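Local coordinates for protein glycosyl hydrolase, BNR repeat (Ralstonia eutropha, PDB 3B7F) that is of unconfirmed function but, as a seven-bladed beta-propeller carrying BNR repeats, probably acts as a glycosyl hydrolase, at residues E66-A74 with V83-W93; R112-L120 with Y132-F141. All blocks are in the same frame, centred on the assembly; numbering follows the deposited sequence.

Contact 1. Residues E66-A74 with V83-W93; sequences EPERMLMAA and VFRSDDGGGNW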
loop_
_atom_site.group_PDB
_atom_site.type_symbol
_atom_site.label_atom_id
_atom_site.label_comp_id
_atom_site.label_asym_id
_atom_site.label_seq_id
_atom_site.Cartn_x
_atom_site.Cartn_y
_atom_site.Cartn_z
ATOM N N GLU A 66 11.376 15.507 1.168
ATOM C CA GLU A 66 10.996 16.908 1.400
ATOM C C GLU A 66 9.620 16.901 2.064
ATOM O O GLU A 66 8.605 16.998 1.383
ATOM C CB GLU A 66 10.953 17.679 0.082
ATOM C CG GLU A 66 12.226 17.580 -0.744
ATOM C CD GLU A 66 12.185 18.392 -2.017
ATOM O OE1 GLU A 66 11.773 19.573 -1.920
ATOM O OE2 GLU A 66 12.599 17.846 -3.084
ATOM N N PRO A 67 9.563 16.787 3.404
ATOM C CA PRO A 67 8.271 16.605 4.123
ATOM C C PRO A 67 7.160 17.616 3.837
ATOM O O PRO A 67 6.004 17.306 4.052
ATOM C CB PRO A 67 8.686 16.692 5.596
ATOM C CG PRO A 67 10.084 16.260 5.604
ATOM C CD PRO A 67 10.681 16.837 4.355
ATOM N N GLU A 68 7.518 18.826 3.404
ATOM C CA GLU A 68 6.558 19.854 3.041
ATOM C C GLU A 68 5.760 19.480 1.760
ATOM O O GLU A 68 4.717 20.040 1.488
ATOM C CB GLU A 68 7.278 21.225 2.941
ATOM C CG GLU A 68 8.302 21.470 1.791
ATOM C CD GLU A 68 9.740 20.917 1.958
ATOM O OE1 GLU A 68 10.034 20.051 2.821
ATOM O OE2 GLU A 68 10.591 21.374 1.164
ATOM N N ARG A 69 6.261 18.515 0.982
ATOM C CA ARG A 69 5.611 18.070 -0.248
ATOM C C ARG A 69 4.741 16.824 -0.051
ATOM O O ARG A 69 5.173 15.871 0.618
ATOM C CB ARG A 69 6.667 17.801 -1.322
ATOM C CG ARG A 69 7.422 19.052 -1.721
ATOM C CD ARG A 69 8.357 18.793 -2.883
ATOM N NE ARG A 69 9.092 19.987 -3.309
ATOM C CZ ARG A 69 8.646 20.919 -4.163
ATOM N NH1 ARG A 69 7.406 20.899 -4.668
ATOM N NH2 ARG A 69 9.458 21.932 -4.482
HETATM N N MSE A 70 3.518 16.860 -0.612
HETATM C CA MSE A 70 2.579 15.747 -0.584
HETATM C C MSE A 70 1.837 15.623 -1.895
HETATM O O MSE A 70 1.564 16.632 -2.546
HETATM C CB MSE A 70 1.502 15.928 0.461
HETATM C CG MSE A 70 1.963 16.152 1.872
HETATM SE SE MSE A 70 0.395 15.973 3.039
HETATM C CE MSE A 70 1.364 16.385 4.638
ATOM N N LEU A 71 1.517 14.374 -2.258
ATOM C CA LEU A 71 0.719 14.038 -3.440
ATOM C C LEU A 71 -0.503 13.275 -2.979
ATOM O O LEU A 71 -0.452 12.571 -1.982
ATOM C CB LEU A 71 1.488 13.238 -4.495
ATOM C CG LEU A 71 2.637 13.964 -5.250
ATOM C CD1 LEU A 71 3.103 13.127 -6.420
ATOM C CD2 LEU A 71 2.263 15.364 -5.757
HETATM N N MSE A 72 -1.601 13.488 -3.695
HETATM C CA MSE A 72 -2.894 12.900 -3.423
HETATM C C MSE A 72 -3.548 12.426 -4.734
HETATM O O MSE A 72 -3.861 13.245 -5.568
HETATM C CB MSE A 72 -3.775 13.950 -2.758
HETATM C CG MSE A 72 -5.229 13.523 -2.587
HETATM SE SE MSE A 72 -6.349 14.925 -1.987
HETATM C CE MSE A 72 -5.539 15.385 -0.318
ATOM N N ALA A 73 -3.720 11.115 -4.904
ATOM C CA ALA A 73 -4.400 10.517 -6.058
ATOM C C ALA A 73 -5.921 10.685 -5.843
ATOM O O ALA A 73 -6.473 10.298 -4.798
ATOM C CB ALA A 73 -3.988 9.025 -6.209
ATOM N N ALA A 74 -6.598 11.314 -6.794
ATOM C CA ALA A 74 -8.028 11.627 -6.659
ATOM C C ALA A 74 -8.762 11.564 -7.984
ATOM O O ALA A 74 -8.139 11.659 -9.047
ATOM C CB ALA A 74 -8.206 13.017 -6.052
ATOM N N VAL A 83 -3.795 13.823 -9.999
ATOM C CA VAL A 83 -2.957 13.893 -8.819
ATOM C C VAL A 83 -2.901 15.360 -8.376
ATOM O O VAL A 83 -2.577 16.248 -9.175
ATOM C CB VAL A 83 -1.520 13.365 -9.067
ATOM C CG1 VAL A 83 -0.712 13.430 -7.784
ATOM C CG2 VAL A 83 -1.538 11.924 -9.595
ATOM N N PHE A 84 -3.266 15.621 -7.128
ATOM C CA PHE A 84 -3.114 16.962 -6.548
ATOM C C PHE A 84 -1.770 17.003 -5.824
ATOM O O PHE A 84 -1.336 15.984 -5.278
ATOM C CB PHE A 84 -4.231 17.308 -5.569
ATOM C CG PHE A 84 -5.582 17.458 -6.208
ATOM C CD1 PHE A 84 -5.940 18.658 -6.812
ATOM C CD2 PHE A 84 -6.508 16.403 -6.181
ATOM C CE1 PHE A 84 -7.202 18.815 -7.393
ATOM C CE2 PHE A 84 -7.756 16.548 -6.755
ATOM C CZ PHE A 84 -8.108 17.757 -7.374
ATOM N N ARG A 85 -1.103 18.155 -5.853
ATOM C CA ARG A 85 0.186 18.322 -5.192
ATOM C C ARG A 85 0.111 19.482 -4.209
ATOM O O ARG A 85 -0.607 20.452 -4.434
ATOM C CB ARG A 85 1.317 18.557 -6.217
ATOM C CG ARG A 85 1.609 20.020 -6.609
ATOM C CD ARG A 85 2.508 20.154 -7.863
ATOM N NE ARG A 85 1.643 20.075 -9.022
ATOM C CZ ARG A 85 1.223 21.081 -9.797
ATOM N NH1 ARG A 85 1.640 22.347 -9.664
ATOM N NH2 ARG A 85 0.385 20.786 -10.786
ATOM N N SER A 86 0.876 19.370 -3.135
ATOM C CA SER A 86 1.012 20.421 -2.141
ATOM C C SER A 86 2.484 20.595 -1.852
ATOM O O SER A 86 3.189 19.593 -1.770
ATOM C CB SER A 86 0.325 20.046 -0.851
ATOM O OG SER A 86 0.472 21.085 0.080
ATOM N N ASP A 87 2.947 21.842 -1.733
ATOM C CA ASP A 87 4.355 22.128 -1.357
ATOM C C ASP A 87 4.459 22.865 -0.006
ATOM O O ASP A 87 5.511 23.379 0.334
ATOM C CB ASP A 87 5.114 22.861 -2.477
ATOM C CG ASP A 87 4.571 24.256 -2.774
ATOM O OD1 ASP A 87 3.554 24.687 -2.183
ATOM O OD2 ASP A 87 5.180 24.927 -3.629
ATOM N N ASP A 88 3.374 22.859 0.768
ATOM C CA ASP A 88 3.319 23.525 2.068
ATOM C C ASP A 88 2.640 22.611 3.095
ATOM O O ASP A 88 1.805 23.045 3.842
ATOM C CB ASP A 88 2.617 24.893 1.935
ATOM C CG ASP A 88 1.188 24.789 1.390
ATOM O OD1 ASP A 88 0.728 23.673 1.045
ATOM O OD2 ASP A 88 0.535 25.839 1.293
ATOM N N GLY A 89 3.009 21.331 3.073
ATOM C CA GLY A 89 2.515 20.321 3.996
ATOM C C GLY A 89 1.019 20.113 4.077
ATOM O O GLY A 89 0.522 19.759 5.147
ATOM N N GLY A 90 0.318 20.335 2.956
ATOM C CA GLY A 90 -1.132 20.171 2.852
ATOM C C GLY A 90 -1.993 21.418 2.922
ATOM O O GLY A 90 -3.206 21.309 2.901
ATOM N N GLY A 91 -1.394 22.603 2.989
ATOM C CA GLY A 91 -2.166 23.842 3.053
ATOM C C GLY A 91 -2.758 24.362 1.750
ATOM O O GLY A 91 -3.613 25.252 1.764
ATOM N N ASN A 92 -2.262 23.876 0.626
ATOM C CA ASN A 92 -2.737 24.247 -0.693
ATOM C C ASN A 92 -2.569 23.021 -1.579
ATOM O O ASN A 92 -1.563 22.310 -1.464
ATOM C CB ASN A 92 -1.926 25.396 -1.288
ATOM C CG ASN A 92 -2.254 26.766 -0.681
ATOM O OD1 ASN A 92 -3.413 27.105 -0.457
ATOM N ND2 ASN A 92 -1.216 27.581 -0.479
ATOM N N TRP A 93 -3.523 22.788 -2.471
ATOM C CA TRP A 93 -3.484 21.651 -3.383
ATOM C C TRP A 93 -3.683 22.160 -4.811
ATOM O O TRP A 93 -4.524 23.014 -5.041
ATOM C CB TRP A 93 -4.529 20.613 -2.977
ATOM C CG TRP A 93 -4.259 19.990 -1.601
ATOM C CD1 TRP A 93 -4.783 20.389 -0.401
ATOM C CD2 TRP A 93 -3.411 18.870 -1.309
ATOM N NE1 TRP A 93 -4.321 19.595 0.612
ATOM C CE2 TRP A 93 -3.475 18.653 0.087
ATOM C CE3 TRP A 93 -2.622 18.016 -2.093
ATOM C CZ2 TRP A 93 -2.764 17.625 0.719
ATOM C CZ3 TRP A 93 -1.905 17.005 -1.466
ATOM C CH2 TRP A 93 -1.996 16.807 -0.075
HETATM O O HOH W 1 8.477 22.985 -0.858
HETATM O O HOH W 2 4.786 19.290 -4.182
HETATM O O HOH W 3 7.102 23.891 -5.938
#
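W93 lies flat beneath the terminal methyl of M72, whose CE sits 3.8 Å from the centroid of the W93 six-membered ring. This is the signature tryptophan of an Asp box, the S-x-D-x-G-x-x-W motif of BNR repeats, which here runs from S86 to W93 and links the third and fourth strands of a propeller blade. M70 and M72, both modelled as selenomethionine, make Met-aromatic contacts with W93, M72 SE above the ring face and M70 SE obliquely beside it. M72 turns back at its last torsion (chi3 -60°) to lay CE over the ring. M70 CB itself meets W93 CH2 at 3.6 Å, and the extended chain beyond CG carries M70 CE on to G89 O (3.5 Å). The opposite face of the indole rests on S86 CB, so a broad aromatic is sandwiched between slim aliphatic groups. A small serine suits position 86, because its hydroxyl can tuck into the turn: G90 N donates to S86 OG at 3.0 Å. The type I' turn from D88 to G91 needs positive phi at both central positions, which G89 and G90 adopt easily.

Strands 70-74 and 83-86 pair antiparallel, with M70-S86 and M72-F84 as hydrogen-bonded pairs. On the side bearing L71 and V83, L71 CD2 packs at 3.4 Å on R85 CB. Past the strand ends, G89 N binds E68 O at 2.7 Å, tying the turn from E66 to R69 to the Asp-box loop. The extended R69 side chain forms a salt bridge from NE to E66 OE1 (3.0 Å), with that oxygen in the guanidinium plane but approached from above its own carboxylate. R69 NH1 also donates to a water that in turn gives a 2.9 Å hydrogen bond to S86 O.

Contact 2. Residues R112-L120 with Y132-F141; sequences RVVDHVFWL and YAGTSPQGLF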
loop_
_atom_site.group_PDB
_atom_site.type_symbol
_atom_site.label_atom_id
_atom_site.label_comp_id
_atom_site.label_asym_id
_atom_site.label_seq_id
_atom_site.Cartn_x
_atom_site.Cartn_y
_atom_site.Cartn_z
ATOM N N ARG A 112 -6.603 1.934 -24.368
ATOM C CA ARG A 112 -6.923 1.895 -22.918
ATOM C C ARG A 112 -7.047 3.286 -22.303
ATOM O O ARG A 112 -6.368 4.223 -22.734
ATOM C CB ARG A 112 -5.827 1.200 -22.105
ATOM C CG ARG A 112 -5.323 -0.140 -22.601
ATOM C CD ARG A 112 -4.056 -0.531 -21.846
ATOM N NE ARG A 112 -4.307 -1.248 -20.604
ATOM C CZ ARG A 112 -3.379 -1.552 -19.691
ATOM N NH1 ARG A 112 -2.115 -1.155 -19.823
ATOM N NH2 ARG A 112 -3.730 -2.243 -18.618
ATOM N N VAL A 113 -7.891 3.399 -21.276
ATOM C CA VAL A 113 -8.156 4.641 -20.553
ATOM C C VAL A 113 -7.922 4.462 -19.033
ATOM O O VAL A 113 -8.344 3.460 -18.454
ATOM C CB VAL A 113 -9.615 5.128 -20.824
ATOM C CG1 VAL A 113 -10.045 6.206 -19.830
ATOM C CG2 VAL A 113 -9.755 5.614 -22.258
ATOM N N VAL A 114 -7.253 5.443 -18.419
ATOM C CA VAL A 114 -6.977 5.461 -16.982
ATOM C C VAL A 114 -8.292 5.724 -16.237
ATOM O O VAL A 114 -8.941 6.750 -16.464
ATOM C CB VAL A 114 -5.882 6.520 -16.604
ATOM C CG1 VAL A 114 -5.797 6.746 -15.085
ATOM C CG2 VAL A 114 -4.494 6.119 -17.182
ATOM N N ASP A 115 -8.704 4.766 -15.396
ATOM C CA ASP A 115 -9.896 4.927 -14.583
ATOM C C ASP A 115 -9.538 5.752 -13.357
ATOM O O ASP A 115 -10.226 6.713 -13.048
ATOM C CB ASP A 115 -10.503 3.603 -14.145
ATOM C CG ASP A 115 -11.809 3.804 -13.409
ATOM O OD1 ASP A 115 -12.831 4.103 -14.055
ATOM O OD2 ASP A 115 -11.809 3.681 -12.177
ATOM N N HIS A 116 -8.476 5.357 -12.651
ATOM C CA HIS A 116 -7.986 6.128 -11.510
ATOM C C HIS A 116 -6.525 5.839 -11.204
ATOM O O HIS A 116 -6.005 4.784 -11.548
ATOM C CB HIS A 116 -8.875 5.906 -10.263
ATOM C CG HIS A 116 -8.952 4.489 -9.785
ATOM N ND1 HIS A 116 -9.904 3.602 -10.233
ATOM C CD2 HIS A 116 -8.229 3.824 -8.859
ATOM C CE1 HIS A 116 -9.739 2.438 -9.630
ATOM N NE2 HIS A 116 -8.723 2.546 -8.793
ATOM N N VAL A 117 -5.864 6.823 -10.597
ATOM C CA VAL A 117 -4.509 6.668 -10.094
ATOM C C VAL A 117 -4.733 6.000 -8.756
ATOM O O VAL A 117 -5.419 6.550 -7.887
ATOM C CB VAL A 117 -3.782 7.993 -9.927
ATOM C CG1 VAL A 117 -2.357 7.763 -9.363
ATOM C CG2 VAL A 117 -3.741 8.733 -11.261
ATOM N N PHE A 118 -4.173 4.813 -8.584
ATOM C CA PHE A 118 -4.390 4.034 -7.375
ATOM C C PHE A 118 -3.293 4.182 -6.313
ATOM O O PHE A 118 -3.593 4.252 -5.125
ATOM C CB PHE A 118 -4.522 2.563 -7.755
ATOM C CG PHE A 118 -4.814 1.677 -6.596
ATOM C CD1 PHE A 118 -6.083 1.643 -6.061
ATOM C CD2 PHE A 118 -3.837 0.876 -6.043
ATOM C CE1 PHE A 118 -6.371 0.838 -4.970
ATOM C CE2 PHE A 118 -4.121 0.071 -4.943
ATOM C CZ PHE A 118 -5.377 0.057 -4.410
ATOM N N TRP A 119 -2.039 4.227 -6.751
ATOM C CA TRP A 119 -0.881 4.214 -5.862
ATOM C C TRP A 119 0.166 5.221 -6.264
ATOM O O TRP A 119 0.455 5.328 -7.429
ATOM C CB TRP A 119 -0.244 2.840 -5.996
ATOM C CG TRP A 119 0.800 2.529 -5.005
ATOM C CD1 TRP A 119 2.091 2.965 -4.976
ATOM C CD2 TRP A 119 0.652 1.631 -3.914
ATOM N NE1 TRP A 119 2.746 2.418 -3.896
ATOM C CE2 TRP A 119 1.886 1.579 -3.242
ATOM C CE3 TRP A 119 -0.411 0.864 -3.440
ATOM C CZ2 TRP A 119 2.085 0.801 -2.119
ATOM C CZ3 TRP A 119 -0.203 0.067 -2.344
ATOM C CH2 TRP A 119 1.038 0.047 -1.687
ATOM N N LEU A 120 0.800 5.858 -5.282
ATOM C CA LEU A 120 1.841 6.867 -5.472
ATOM C C LEU A 120 3.061 6.458 -4.650
ATOM O O LEU A 120 2.933 6.130 -3.465
ATOM C CB LEU A 120 1.349 8.241 -5.006
ATOM C CG LEU A 120 0.248 8.960 -5.799
ATOM C CD1 LEU A 120 -0.306 10.107 -4.957
ATOM C CD2 LEU A 120 0.770 9.432 -7.157
ATOM N N TYR A 132 6.594 7.773 -8.860
ATOM C CA TYR A 132 5.910 6.795 -9.705
ATOM C C TYR A 132 4.446 6.768 -9.304
ATOM O O TYR A 132 4.117 7.027 -8.168
ATOM C CB TYR A 132 6.494 5.393 -9.575
ATOM C CG TYR A 132 7.874 5.283 -10.148
ATOM C CD1 TYR A 132 8.073 4.972 -11.493
ATOM C CD2 TYR A 132 8.982 5.520 -9.355
ATOM C CE1 TYR A 132 9.329 4.898 -12.018
ATOM C CE2 TYR A 132 10.232 5.448 -9.865
ATOM C CZ TYR A 132 10.417 5.138 -11.193
ATOM O OH TYR A 132 11.709 5.062 -11.667
ATOM N N ALA A 133 3.587 6.490 -10.274
ATOM C CA ALA A 133 2.165 6.338 -10.080
ATOM C C ALA A 133 1.713 5.011 -10.709
ATOM O O ALA A 133 2.159 4.650 -11.806
ATOM C CB ALA A 133 1.408 7.484 -10.699
ATOM N N GLY A 134 0.841 4.302 -9.986
ATOM C CA GLY A 134 0.207 3.072 -10.449
ATOM C C GLY A 134 -1.278 3.351 -10.647
ATOM O O GLY A 134 -1.904 3.949 -9.778
ATOM N N THR A 135 -1.828 2.896 -11.776
ATOM C CA THR A 135 -3.220 3.130 -12.160
ATOM C C THR A 135 -4.109 1.883 -12.235
ATOM O O THR A 135 -3.629 0.760 -12.147
ATOM C CB THR A 135 -3.302 3.809 -13.591
ATOM O OG1 THR A 135 -2.705 2.947 -14.576
ATOM C CG2 THR A 135 -2.621 5.198 -13.617
ATOM N N SER A 136 -5.414 2.137 -12.395
ATOM C CA SER A 136 -6.422 1.150 -12.737
ATOM C C SER A 136 -6.989 1.611 -14.107
ATOM O O SER A 136 -7.440 2.742 -14.203
ATOM C CB SER A 136 -7.556 1.092 -11.730
ATOM O OG SER A 136 -8.572 0.191 -12.167
ATOM N N PRO A 137 -6.900 0.782 -15.174
ATOM C CA PRO A 137 -6.278 -0.547 -15.274
ATOM C C PRO A 137 -4.751 -0.440 -15.149
ATOM O O PRO A 137 -4.219 0.666 -15.104
ATOM C CB PRO A 137 -6.743 -1.056 -16.633
ATOM C CG PRO A 137 -6.952 0.166 -17.444
ATOM C CD PRO A 137 -7.478 1.193 -16.468
ATOM N N GLN A 138 -4.061 -1.576 -15.103
ATOM C CA GLN A 138 -2.628 -1.594 -14.777
ATOM C C GLN A 138 -1.813 -0.709 -15.700
ATOM O O GLN A 138 -1.883 -0.830 -16.906
ATOM C CB GLN A 138 -2.036 -3.032 -14.747
ATOM C CG GLN A 138 -2.661 -4.088 -13.763
ATOM C CD GLN A 138 -3.814 -4.868 -14.355
ATOM O OE1 GLN A 138 -4.657 -4.296 -15.060
ATOM N NE2 GLN A 138 -3.878 -6.186 -14.057
ATOM N N GLY A 139 -1.065 0.219 -15.117
ATOM C CA GLY A 139 -0.221 1.136 -15.876
ATOM C C GLY A 139 0.715 1.779 -14.892
ATOM O O GLY A 139 0.322 1.981 -13.736
ATOM N N LEU A 140 1.955 2.024 -15.335
ATOM C CA LEU A 140 3.019 2.645 -14.546
ATOM C C LEU A 140 3.380 3.967 -15.224
ATOM O O LEU A 140 3.627 4.001 -16.432
ATOM C CB LEU A 140 4.251 1.739 -14.475
ATOM C CG LEU A 140 5.411 2.162 -13.570
ATOM C CD1 LEU A 140 5.024 2.111 -12.082
ATOM C CD2 LEU A 140 6.636 1.312 -13.848
ATOM N N PHE A 141 3.415 5.028 -14.424
ATOM C CA PHE A 141 3.720 6.382 -14.862
ATOM C C PHE A 141 4.790 6.995 -13.958
ATOM O O PHE A 141 5.013 6.541 -12.825
ATOM C CB PHE A 141 2.452 7.253 -14.855
ATOM C CG PHE A 141 1.382 6.753 -15.789
ATOM C CD1 PHE A 141 0.481 5.760 -15.386
ATOM C CD2 PHE A 141 1.283 7.246 -17.070
ATOM C CE1 PHE A 141 -0.507 5.278 -16.267
ATOM C CE2 PHE A 141 0.322 6.770 -17.946
ATOM C CZ PHE A 141 -0.581 5.788 -17.551
#
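The imidazole of H116 carries S136 CB over one face, 3.6 Å from the H116 ring centroid in a CH-pi contact, and has D115 OD2 and F118 CD1 at its edge. H58 of the neighbouring blade also stacks with this ring. H116 CG stands between its backbone N and carbonyl carbon (chi1 60°), which brings the ring over S136. Its rotation is fixed from the edge: ND1 of H116 donates to OD2 of D115 at 2.7 Å, nearly in the ring plane and on the anti lone pair of the carboxylate. A slender serine leaves room for this overlap, and its hydroxyl is satisfied by P177 O.

The F141 ring meets T135 OG1 at its edge, while V114 CG2 touches F141 CZ obliquely at 3.9 Å. T135 OG1 donates to P137 O at 2.8 Å, bracing the tight link between strands 132-136 and 139-141. The peptide bond before P137 is cis, and P137 CD lies against V113 O. Small A133 lets V117 and L120 settle beside it on the other side of the sheet from H116.

Two carbonyls each take two amides. S136 O accepts from H116 N and, at 2.7 Å, from D115 N. G134 O accepts from F118 N and, at 3.0 Å, from W119 N. G134 fits here because it puts no side chain beside W119 CB. These are two classic beta bulges, one where the pairing begins, the other within it, where the register shifts by one residue between V117 and W119, in the hairpin of the first and second strands of a beta-propeller blade.

Both contacts are antiparallel hairpins of successive propeller blades, but they hold different strands. Contact 1 joins the second and third strands of its blade and extends into the Asp-box loop; contact 2 joins the first and second strands of the next. Contact 2 is the more buried, its centre about 14 Å from the chain centre against about 18 Å for contact 1, whose turns reach solvent. Accordingly, waters and a partly exposed salt bridge within the 66-69 turn lie at the solvent end of contact 1, while bulges and an imidazole-carboxylate bond mark contact 2. The blades pack directly: L120 CD1 touches L71 CB at 3.6 Å, and V117 meets A73.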